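Long-range contacts in putative Acetyltransferase (Pyrococcus horikoshii, PDB 3DDD), which binds coenzyme A through a GNAT-type domain and is probably an acyltransferase, its acceptor substrate being unassigned: residues A[122-127]-A[137-142]; A[84-89]-A[177-182]. All coordinates share one frame; numbering follows the deposited sequence.

Contact 1 of 2, residues A[122-127]-A[137-142]; sequences IRLDAS and FKFVDE. With COA (coenzyme A), chain B.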
ATOM      1  N   ILE A 122      10.453   8.839   5.092  1.00 34.36           N
ATOM      2  CA  ILE A 122       9.036   8.607   4.845  1.00 33.01           C
ATOM      3  C   ILE A 122       8.855   8.477   3.345  1.00 33.04           C
ATOM      4  O   ILE A 122       9.380   9.271   2.580  1.00 29.44           O
ATOM      5  CB  ILE A 122       8.140   9.725   5.460  1.00 33.48           C
ATOM      6  CG1 ILE A 122       8.188   9.655   6.996  1.00 31.66           C
ATOM      7  CG2 ILE A 122       6.704   9.587   5.004  1.00 25.46           C
ATOM      8  CD1 ILE A 122       7.697  10.901   7.691  1.00 33.57           C
ATOM      9  N   ARG A 123       8.110   7.459   2.937  1.00 34.34           N
ATOM     10  CA  ARG A 123       7.857   7.218   1.532  1.00 33.94           C
ATOM     11  C   ARG A 123       6.369   7.017   1.252  1.00 33.00           C
ATOM     12  O   ARG A 123       5.558   6.812   2.152  1.00 31.24           O
ATOM     13  CB  ARG A 123       8.665   6.012   1.053  1.00 32.05           C
ATOM     14  CG  ARG A 123      10.148   6.233   1.171  1.00 31.32           C
ATOM     15  CD  ARG A 123      10.918   4.971   1.113  1.00 39.59           C
ATOM     16  NE  ARG A 123      11.159   4.490  -0.246  1.00 34.27           N
ATOM     17  CZ  ARG A 123      11.353   3.213  -0.558  1.00 37.22           C
ATOM     18  NH1 ARG A 123      11.273   2.252   0.374  1.00 38.20           N
ATOM     19  NH2 ARG A 123      11.569   2.886  -1.823  1.00 34.51           N
ATOM     20  N   LEU A 124       6.037   7.086  -0.024  1.00 32.21           N
ATOM     21  CA  LEU A 124       4.663   6.958  -0.479  1.00 31.87           C
ATOM     22  C   LEU A 124       4.619   6.730  -1.981  1.00 30.28           C
ATOM     23  O   LEU A 124       5.594   6.964  -2.681  1.00 34.65           O
ATOM     24  CB  LEU A 124       3.856   8.214  -0.128  1.00 32.09           C
ATOM     25  CG  LEU A 124       4.384   9.562  -0.631  1.00 35.67           C
ATOM     26  CD1 LEU A 124       4.032   9.812  -2.117  1.00 25.38           C
ATOM     27  CD2 LEU A 124       3.861  10.659   0.232  1.00 27.60           C
ATOM     28  N   ASP A 125       3.458   6.298  -2.448  1.00 33.43           N
ATOM     29  CA  ASP A 125       3.150   6.129  -3.866  1.00 34.00           C
ATOM     30  C   ASP A 125       2.073   7.102  -4.287  1.00 33.51           C
ATOM     31  O   ASP A 125       0.901   6.942  -3.931  1.00 33.30           O
ATOM     32  CB  ASP A 125       2.736   4.699  -4.125  1.00 34.25           C
ATOM     33  CG  ASP A 125       3.901   3.760  -3.999  1.00 31.91           C
ATOM     34  OD1 ASP A 125       4.796   3.859  -4.863  1.00 32.49           O
ATOM     35  OD2 ASP A 125       3.933   2.939  -3.042  1.00 36.78           O
ATOM     36  N   ALA A 126       2.516   8.115  -5.029  1.00 29.34           N
ATOM     37  CA  ALA A 126       1.723   9.287  -5.426  1.00 32.45           C
ATOM     38  C   ALA A 126       0.923   9.150  -6.713  1.00 33.21           C
ATOM     39  O   ALA A 126       1.499   8.943  -7.784  1.00 35.89           O
ATOM     40  CB  ALA A 126       2.697  10.513  -5.617  1.00 29.69           C
ATOM     41  N   SER A 127      -0.388   9.389  -6.627  1.00 37.95           N
ATOM     42  CA  SER A 127      -1.252   9.555  -7.798  1.00 38.53           C
ATOM     43  C   SER A 127      -1.049  10.936  -8.409  1.00 39.34           C
ATOM     44  O   SER A 127      -0.285  11.740  -7.874  1.00 39.88           O
ATOM     45  CB  SER A 127      -2.713   9.386  -7.387  1.00 40.85           C
ATOM     46  OG  SER A 127      -3.170  10.505  -6.616  1.00 45.32           O
ATOM     47  N   PHE A 137       6.031  19.408   0.350  1.00 32.79           N
ATOM     48  CA  PHE A 137       6.740  18.933   1.535  1.00 32.33           C
ATOM     49  C   PHE A 137       8.123  18.328   1.215  1.00 34.88           C
ATOM     50  O   PHE A 137       8.728  17.656   2.048  1.00 35.86           O
ATOM     51  CB  PHE A 137       5.888  17.890   2.254  1.00 31.42           C
ATOM     52  CG  PHE A 137       4.656  18.447   2.895  1.00 28.23           C
ATOM     53  CD1 PHE A 137       4.706  18.957   4.195  1.00 31.73           C
ATOM     54  CD2 PHE A 137       3.469  18.495   2.214  1.00 30.33           C
ATOM     55  CE1 PHE A 137       3.581  19.467   4.811  1.00 27.77           C
ATOM     56  CE2 PHE A 137       2.300  19.007   2.826  1.00 35.19           C
ATOM     57  CZ  PHE A 137       2.363  19.499   4.124  1.00 35.30           C
ATOM     58  N   LYS A 138       8.585  18.552  -0.012  1.00 35.07           N
ATOM     59  CA  LYS A 138       9.949  18.288  -0.443  1.00 35.27           C
ATOM     60  C   LYS A 138      10.200  16.805  -0.711  1.00 34.25           C
ATOM     61  O   LYS A 138      11.349  16.365  -0.805  1.00 34.09           O
ATOM     62  CB  LYS A 138      10.985  18.978   0.497  1.00 36.43           C
ATOM     63  CG  LYS A 138      10.888  20.516   0.443  1.00 37.78           C
ATOM     64  CD  LYS A 138      11.772  21.292   1.478  1.00 42.80           C
ATOM     65  N   PHE A 139       9.120  16.041  -0.882  1.00 31.58           N
ATOM     66  CA  PHE A 139       9.221  14.694  -1.409  1.00 32.50           C
ATOM     67  C   PHE A 139       9.817  14.691  -2.821  1.00 33.43           C
ATOM     68  O   PHE A 139       9.411  15.494  -3.683  1.00 36.08           O
ATOM     69  CB  PHE A 139       7.858  13.987  -1.384  1.00 30.74           C
ATOM     70  CG  PHE A 139       7.488  13.440  -0.027  1.00 36.31           C
ATOM     71  CD1 PHE A 139       7.073  14.298   1.002  1.00 31.10           C
ATOM     72  CD2 PHE A 139       7.549  12.074   0.225  1.00 36.71           C
ATOM     73  CE1 PHE A 139       6.737  13.818   2.230  1.00 30.40           C
ATOM     74  CE2 PHE A 139       7.197  11.565   1.482  1.00 36.49           C
ATOM     75  CZ  PHE A 139       6.801  12.443   2.495  1.00 36.69           C
ATOM     76  N   VAL A 140      10.796  13.802  -3.033  1.00 33.19           N
ATOM     77  CA  VAL A 140      11.515  13.656  -4.298  1.00 31.65           C
ATOM     78  C   VAL A 140      11.108  12.352  -4.996  1.00 31.41           C
ATOM     79  O   VAL A 140      10.805  11.377  -4.341  1.00 32.54           O
ATOM     80  CB  VAL A 140      13.065  13.640  -4.080  1.00 35.73           C
ATOM     81  CG1 VAL A 140      13.570  14.976  -3.457  1.00 28.05           C
ATOM     82  CG2 VAL A 140      13.479  12.451  -3.227  1.00 24.48           C
ATOM     83  N   ASP A 141      11.116  12.339  -6.325  1.00 32.11           N
ATOM     84  CA  ASP A 141      10.774  11.148  -7.102  1.00 33.02           C
ATOM     85  C   ASP A 141      11.770  10.008  -6.895  1.00 33.87           C
ATOM     86  O   ASP A 141      12.988  10.228  -6.854  1.00 34.97           O
ATOM     87  CB  ASP A 141      10.727  11.450  -8.606  1.00 33.85           C
ATOM     88  CG  ASP A 141       9.632  12.426  -8.993  1.00 32.67           C
ATOM     89  OD1 ASP A 141       8.831  12.818  -8.144  1.00 36.68           O
ATOM     90  OD2 ASP A 141       9.585  12.796 -10.173  1.00 41.75           O
ATOM     91  N   GLU A 142      11.243   8.796  -6.766  1.00 35.09           N
ATOM     92  CA  GLU A 142      12.067   7.603  -6.832  1.00 37.34           C
ATOM     93  C   GLU A 142      11.897   6.932  -8.198  1.00 36.12           C
ATOM     94  O   GLU A 142      12.702   7.154  -9.082  1.00 38.73           O
ATOM     95  CB  GLU A 142      11.747   6.660  -5.661  1.00 36.92           C
ATOM     96  CG  GLU A 142      12.224   7.252  -4.333  1.00 38.66           C
ATOM     97  CD  GLU A 142      12.311   6.244  -3.212  1.00 39.80           C
ATOM     98  OE1 GLU A 142      11.463   5.331  -3.146  1.00 39.94           O
ATOM     99  OE2 GLU A 142      13.237   6.369  -2.391  1.00 41.71           O
TER
HETATM  100  N1A COA B 300      -5.345  17.772  -9.597  1.00 36.60           N
HETATM  101  C2A COA B 300      -4.025  18.126  -9.462  1.00 33.67           C
HETATM  102  N3A COA B 300      -3.533  18.456  -8.217  1.00 40.05           N
HETATM  103  C4A COA B 300      -4.382  18.424  -7.148  1.00 28.01           C
HETATM  104  C5A COA B 300      -5.703  18.054  -7.259  1.00 37.46           C
HETATM  105  C6A COA B 300      -6.183  17.734  -8.506  1.00 40.06           C
HETATM  106  N6A COA B 300      -7.491  17.713  -8.637  1.00 28.63           N
HETATM  107  N7A COA B 300      -6.307  18.104  -6.049  1.00 31.82           N
HETATM  108  C8A COA B 300      -5.360  18.477  -5.163  1.00 33.13           C
HETATM  109  N9A COA B 300      -4.173  18.670  -5.836  1.00 25.62           N
HETATM  110  C1B COA B 300      -2.836  18.931  -5.275  1.00 34.14           C
HETATM  111  C2B COA B 300      -2.379  20.341  -5.628  1.00 34.14           C
HETATM  112  O2B COA B 300      -0.989  20.452  -5.720  1.00 34.37           O
HETATM  113  C3B COA B 300      -2.846  21.112  -4.424  1.00 37.67           C
HETATM  114  O3B COA B 300      -2.154  22.309  -4.314  1.00 40.81           O
HETATM  115  P3B COA B 300      -2.663  23.648  -5.044  1.00 47.84           P
HETATM  116  O7A COA B 300      -1.893  24.830  -4.467  1.00 46.72           O
HETATM  117  O8A COA B 300      -4.120  23.814  -4.722  1.00 36.01           O
HETATM  118  O9A COA B 300      -2.241  23.573  -6.473  1.00 43.05           O
HETATM  119  C4B COA B 300      -2.498  20.118  -3.344  1.00 35.57           C
HETATM  120  O4B COA B 300      -2.946  18.892  -3.876  1.00 35.65           O
HETATM  121  C5B COA B 300      -3.116  20.390  -1.990  1.00 33.83           C
HETATM  122  O5B COA B 300      -4.472  20.639  -2.149  1.00 35.29           O
HETATM  123  P1A COA B 300      -5.458  20.241  -0.963  1.00 33.02           P
HETATM  124  O1A COA B 300      -6.671  21.131  -1.030  1.00 40.03           O
HETATM  125  O2A COA B 300      -4.810  20.315   0.393  1.00 28.34           O
HETATM  126  O3A COA B 300      -5.762  18.716  -1.354  1.00 35.85           O
HETATM  127  P2A COA B 300      -7.181  18.014  -1.087  1.00 29.55           P
HETATM  128  O4A COA B 300      -7.897  18.391   0.159  1.00 32.08           O
HETATM  129  O5A COA B 300      -8.057  18.190  -2.315  1.00 39.24           O
HETATM  130  O6A COA B 300      -6.765  16.446  -1.076  1.00 34.25           O
HETATM  131  CBP COA B 300      -6.050  14.440  -2.398  1.00 42.18           C
HETATM  132  CCP COA B 300      -5.910  15.950  -2.090  1.00 38.04           C
HETATM  133  CDP COA B 300      -6.208  13.706  -1.066  1.00 30.87           C
HETATM  134  CEP COA B 300      -4.735  14.008  -3.064  1.00 38.17           C
HETATM  135  CAP COA B 300      -7.088  14.055  -3.472  1.00 44.71           C
HETATM  136  OAP COA B 300      -7.838  15.133  -3.931  1.00 49.69           O
HETATM  137  C9P COA B 300      -7.997  12.877  -3.196  1.00 37.44           C
HETATM  138  O9P COA B 300      -8.675  12.650  -2.031  1.00 30.50           O
HETATM  139  N8P COA B 300      -8.174  11.983  -4.143  1.00 52.59           N
HETATM  140  C7P COA B 300      -8.103  10.599  -3.767  1.00 58.47           C
HETATM  141  C6P COA B 300      -7.487   9.738  -4.833  1.00 57.27           C
HETATM  142  C5P COA B 300      -6.254  10.344  -5.409  1.00 64.31           C
HETATM  143  O5P COA B 300      -6.260  10.476  -6.660  1.00 61.92           O
HETATM  144  N4P COA B 300      -5.249  10.717  -4.565  1.00 72.49           N
HETATM  145  C3P COA B 300      -4.759  10.042  -3.339  1.00 65.62           C
HETATM  146  C2P COA B 300      -3.577   9.037  -3.478  1.00 64.57           C
HETATM  147  S1P COA B 300      -1.867   9.675  -3.693  1.00 49.23           S

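Contact 2 of 2, residues A[84-89]-A[177-182]; sequences NKQAWI and KAFGDD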
ATOM      1  N   ASN A  84      10.824  -0.294  10.575  1.00 36.31           N
ATOM      2  CA  ASN A  84      11.955  -0.030  11.480  1.00 36.33           C
ATOM      3  C   ASN A  84      12.701   1.226  11.099  1.00 37.76           C
ATOM      4  O   ASN A  84      13.148   1.965  11.958  1.00 39.22           O
ATOM      5  CB  ASN A  84      12.935  -1.214  11.515  1.00 36.15           C
ATOM      6  CG  ASN A  84      12.287  -2.513  11.987  1.00 33.23           C
ATOM      7  OD1 ASN A  84      11.206  -2.504  12.555  1.00 39.48           O
ATOM      8  ND2 ASN A  84      12.957  -3.634  11.753  1.00 37.50           N
ATOM      9  N   LYS A  85      12.820   1.462   9.803  1.00 38.25           N
ATOM     10  CA  LYS A  85      13.677   2.513   9.272  1.00 39.59           C
ATOM     11  C   LYS A  85      12.896   3.556   8.508  1.00 36.17           C
ATOM     12  O   LYS A  85      13.405   4.633   8.227  1.00 33.08           O
ATOM     13  CB  LYS A  85      14.660   1.895   8.297  1.00 43.79           C
ATOM     14  CG  LYS A  85      15.645   0.874   8.907  1.00 51.85           C
ATOM     15  CD  LYS A  85      16.724   0.489   7.876  1.00 48.94           C
ATOM     16  CE  LYS A  85      17.423  -0.822   8.255  1.00 63.14           C
ATOM     17  NZ  LYS A  85      16.485  -1.977   8.050  1.00 66.86           N
ATOM     18  N   GLN A  86      11.681   3.194   8.104  1.00 35.60           N
ATOM     19  CA  GLN A  86      10.851   4.047   7.266  1.00 35.00           C
ATOM     20  C   GLN A  86       9.385   3.931   7.675  1.00 32.60           C
ATOM     21  O   GLN A  86       8.980   2.991   8.385  1.00 32.10           O
ATOM     22  CB  GLN A  86      11.027   3.649   5.796  1.00 33.27           C
ATOM     23  CG  GLN A  86      10.544   2.223   5.478  1.00 35.41           C
ATOM     24  CD  GLN A  86      10.823   1.794   4.062  1.00 38.06           C
ATOM     25  OE1 GLN A  86      11.091   2.616   3.197  1.00 41.76           O
ATOM     26  NE2 GLN A  86      10.731   0.493   3.810  1.00 48.09           N
ATOM     27  N   ALA A  87       8.602   4.907   7.243  1.00 35.04           N
ATOM     28  CA  ALA A  87       7.130   4.827   7.310  1.00 33.77           C
ATOM     29  C   ALA A  87       6.600   5.055   5.918  1.00 33.46           C
ATOM     30  O   ALA A  87       7.242   5.729   5.108  1.00 32.18           O
ATOM     31  CB  ALA A  87       6.552   5.855   8.266  1.00 30.69           C
ATOM     32  N   TRP A  88       5.437   4.465   5.648  1.00 34.28           N
ATOM     33  CA  TRP A  88       4.687   4.706   4.417  1.00 34.17           C
ATOM     34  C   TRP A  88       3.460   5.545   4.722  1.00 35.32           C
ATOM     35  O   TRP A  88       2.741   5.281   5.675  1.00 33.67           O
ATOM     36  CB  TRP A  88       4.229   3.376   3.772  1.00 34.53           C
ATOM     37  CG  TRP A  88       4.438   3.360   2.323  1.00 32.65           C
ATOM     38  CD1 TRP A  88       3.528   3.686   1.349  1.00 33.24           C
ATOM     39  CD2 TRP A  88       5.657   3.091   1.651  1.00 30.26           C
ATOM     40  NE1 TRP A  88       4.106   3.592   0.124  1.00 30.13           N
ATOM     41  CE2 TRP A  88       5.409   3.215   0.274  1.00 29.90           C
ATOM     42  CE3 TRP A  88       6.920   2.679   2.070  1.00 36.75           C
ATOM     43  CZ2 TRP A  88       6.388   3.034  -0.665  1.00 32.80           C
ATOM     44  CZ3 TRP A  88       7.884   2.464   1.123  1.00 34.30           C
ATOM     45  CH2 TRP A  88       7.608   2.618  -0.223  1.00 32.87           C
ATOM     46  N   ILE A  89       3.210   6.564   3.916  1.00 34.81           N
ATOM     47  CA  ILE A  89       1.929   7.254   4.003  1.00 32.97           C
ATOM     48  C   ILE A  89       1.044   6.772   2.846  1.00 33.37           C
ATOM     49  O   ILE A  89       1.467   6.723   1.660  1.00 32.04           O
ATOM     50  CB  ILE A  89       2.080   8.785   4.069  1.00 32.80           C
ATOM     51  CG1 ILE A  89       2.602   9.177   5.455  1.00 31.82           C
ATOM     52  CG2 ILE A  89       0.743   9.496   3.842  1.00 31.91           C
ATOM     53  CD1 ILE A  89       3.283  10.544   5.516  1.00 34.66           C
ATOM     54  N   LYS A 177      15.372  -8.225   2.369  1.00 34.79           N
ATOM     55  CA  LYS A 177      16.314  -7.880   1.320  1.00 32.62           C
ATOM     56  C   LYS A 177      15.633  -7.081   0.169  1.00 33.44           C
ATOM     57  O   LYS A 177      16.146  -6.063  -0.284  1.00 34.67           O
ATOM     58  CB  LYS A 177      16.933  -9.198   0.842  1.00 33.49           C
ATOM     59  CG  LYS A 177      18.065  -9.125  -0.130  1.00 34.40           C
ATOM     60  CD  LYS A 177      18.618 -10.555  -0.404  1.00 35.90           C
ATOM     61  N   ALA A 178      14.459  -7.531  -0.275  1.00 34.16           N
ATOM     62  CA  ALA A 178      13.716  -6.878  -1.342  1.00 33.58           C
ATOM     63  C   ALA A 178      13.193  -5.513  -0.897  1.00 33.37           C
ATOM     64  O   ALA A 178      13.420  -4.521  -1.554  1.00 34.55           O
ATOM     65  CB  ALA A 178      12.569  -7.752  -1.779  1.00 33.79           C
ATOM     66  N   PHE A 179      12.521  -5.481   0.245  1.00 34.96           N
ATOM     67  CA  PHE A 179      11.849  -4.280   0.739  1.00 34.21           C
ATOM     68  C   PHE A 179      12.753  -3.335   1.498  1.00 33.70           C
ATOM     69  O   PHE A 179      12.461  -2.159   1.592  1.00 37.74           O
ATOM     70  CB  PHE A 179      10.700  -4.707   1.661  1.00 33.70           C
ATOM     71  CG  PHE A 179       9.820  -3.584   2.105  1.00 28.99           C
ATOM     72  CD1 PHE A 179       9.223  -2.738   1.177  1.00 35.76           C
ATOM     73  CD2 PHE A 179       9.528  -3.417   3.434  1.00 35.04           C
ATOM     74  CE1 PHE A 179       8.365  -1.705   1.585  1.00 38.04           C
ATOM     75  CE2 PHE A 179       8.688  -2.385   3.853  1.00 39.70           C
ATOM     76  CZ  PHE A 179       8.098  -1.548   2.929  1.00 34.57           C
ATOM     77  N   GLY A 180      13.834  -3.856   2.071  1.00 37.89           N
ATOM     78  CA  GLY A 180      14.802  -3.050   2.825  1.00 35.65           C
ATOM     79  C   GLY A 180      14.394  -2.845   4.286  1.00 35.61           C
ATOM     80  O   GLY A 180      14.994  -2.046   5.010  1.00 34.04           O
ATOM     81  N   ASP A 181      13.342  -3.534   4.711  1.00 34.48           N
ATOM     82  CA  ASP A 181      12.797  -3.328   6.043  1.00 35.17           C
ATOM     83  C   ASP A 181      11.910  -4.482   6.414  1.00 34.19           C
ATOM     84  O   ASP A 181      11.683  -5.382   5.591  1.00 32.64           O
ATOM     85  CB  ASP A 181      12.010  -2.004   6.099  1.00 39.97           C
ATOM     86  CG  ASP A 181      12.068  -1.327   7.459  1.00 33.26           C
ATOM     87  OD1 ASP A 181      11.955  -1.998   8.491  1.00 35.76           O
ATOM     88  OD2 ASP A 181      12.208  -0.102   7.492  1.00 39.25           O
ATOM     89  N   ASP A 182      11.414  -4.438   7.662  1.00 34.98           N
ATOM     90  CA  ASP A 182      10.585  -5.480   8.245  1.00 34.91           C
ATOM     91  C   ASP A 182       9.111  -5.089   8.177  1.00 36.68           C
ATOM     92  O   ASP A 182       8.669  -4.176   8.901  1.00 36.87           O
ATOM     93  CB  ASP A 182      11.022  -5.753   9.699  1.00 34.00           C
ATOM     94  CG  ASP A 182      10.143  -6.800  10.411  1.00 37.93           C
ATOM     95  OD1 ASP A 182       9.106  -7.219   9.854  1.00 33.23           O
ATOM     96  OD2 ASP A 182      10.478  -7.185  11.553  1.00 44.79           O
TER
HETATM   97  O   HOH W   1       8.847  -2.975  11.372  1.00 35.24           O

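Contact 1 of 2, residues A[122-127]-A[137-142]
F139 packs against I122 and L124, and R123 forms a salt bridge with E142, in a buried side-chain contact between strand 121-126 and the chain entering strand 140-149 (F139 just before it, E142 in it). The two strands are not paired directly; strand 258-267 pairs with both. L124 lays CD2 over one face of the F139 ring, a CH-pi contact 4.1 Å from CD2 to the centroid, while I122 CG2 comes in at the ring edge, 3.8 Å from F139 CZ. Helix 131-136 links them, strand-helix-strand as in the GNAT fold, and ends in a Schellman motif whose C-prime residue, K138 at positive phi, releases the chain toward F139. S127, just beyond the first strand, binds coenzyme A, OG making a weak hydrogen bond to cofactor O5P at 3.1 Å. Bent at chi3 (82°), R123 presents its guanidinium side-on: NE (3.0 Å) and NH2 (2.8 Å) both donate to the syn side of E142 OE1, which lies in the guanidinium plane although the carboxylate is turned 65° from it. R123 NH2 also pairs with E274, and R267 holds E142 OE2. A leucine here, lacking both donors, would probably leave E142 OE1 and the charge of E274 without this mate.

Contact 2 of 2, residues A[84-89]-A[177-182]
D181, Q86 and N84 have the most surface buried where the turn leading into strand 86-94 meets the chain leaving helix 169-179. D181 directs its carboxylate at the backbone of that turn, and each oxygen takes one amide: OD1 accepts from N84 N at 2.9 Å, and OD2 accepts from K85 N, also at 2.9 Å, through its syn lone pair. The N84 amide reaches OD1 on the syn side as well but 25° out of the carboxylate plane. These two amides already set the rotation of the carboxylate; the D182 amide of its own segment also donates to D181 OD1, on the anti lone pair, at a short 2.6 Å.

The N84 side chain lies across the D181 carboxylate, with CB 3.3 Å from D181 OD1. A water joins N84 OD1 to the carbonyl oxygen of D182. K85 slides past D181 in the opposite direction, and its NZ makes a weak hydrogen bond to G180 O.

Q86 runs alongside D181, their amide and carboxylate planes only 11° apart. With CG between the backbone N and the carbonyl carbon (chi1 64°) and the chain extended beyond it, NE2 comes to lie over one face of the F179 ring, 3.4 Å from F179 CZ and offset toward the rim; OE1 meanwhile accepts from R123. W88 touches the same phenyl more loosely, and Y83 meets it edge-to-face. G180, at positive phi, turns the chain out of the helix between F179 and D181.

The segments belong to the two GNAT-family units, so the contact joins them. The D181 bonds depend on the path of the turn, while the F179 contact depends on Q86; the negative charge of the buried carboxylate is probably stabilised by the backbone amides and by nearby K85.

The centres of contacts 1 and 2 lie 14 Å apart, and the two meet through neighbouring parallel strands, 86-94 and 121-126, whose backbones pair at A87 and R123. Along the chain, 122-127 and 137-142 are nested inside the loop that 84-89 and 177-182 close. R123 connects them directly: its NH1 bonds Q86 OE1 while NE and NH2 reach E142. Contact 1 belongs to or adjoins the first GNAT-family unit, yet strand 258-267 of the second pairs with both its strands; contact 2 bridges the units directly. The paired strands thus connect the S127 end, at the cofactor, with the interface between the two units.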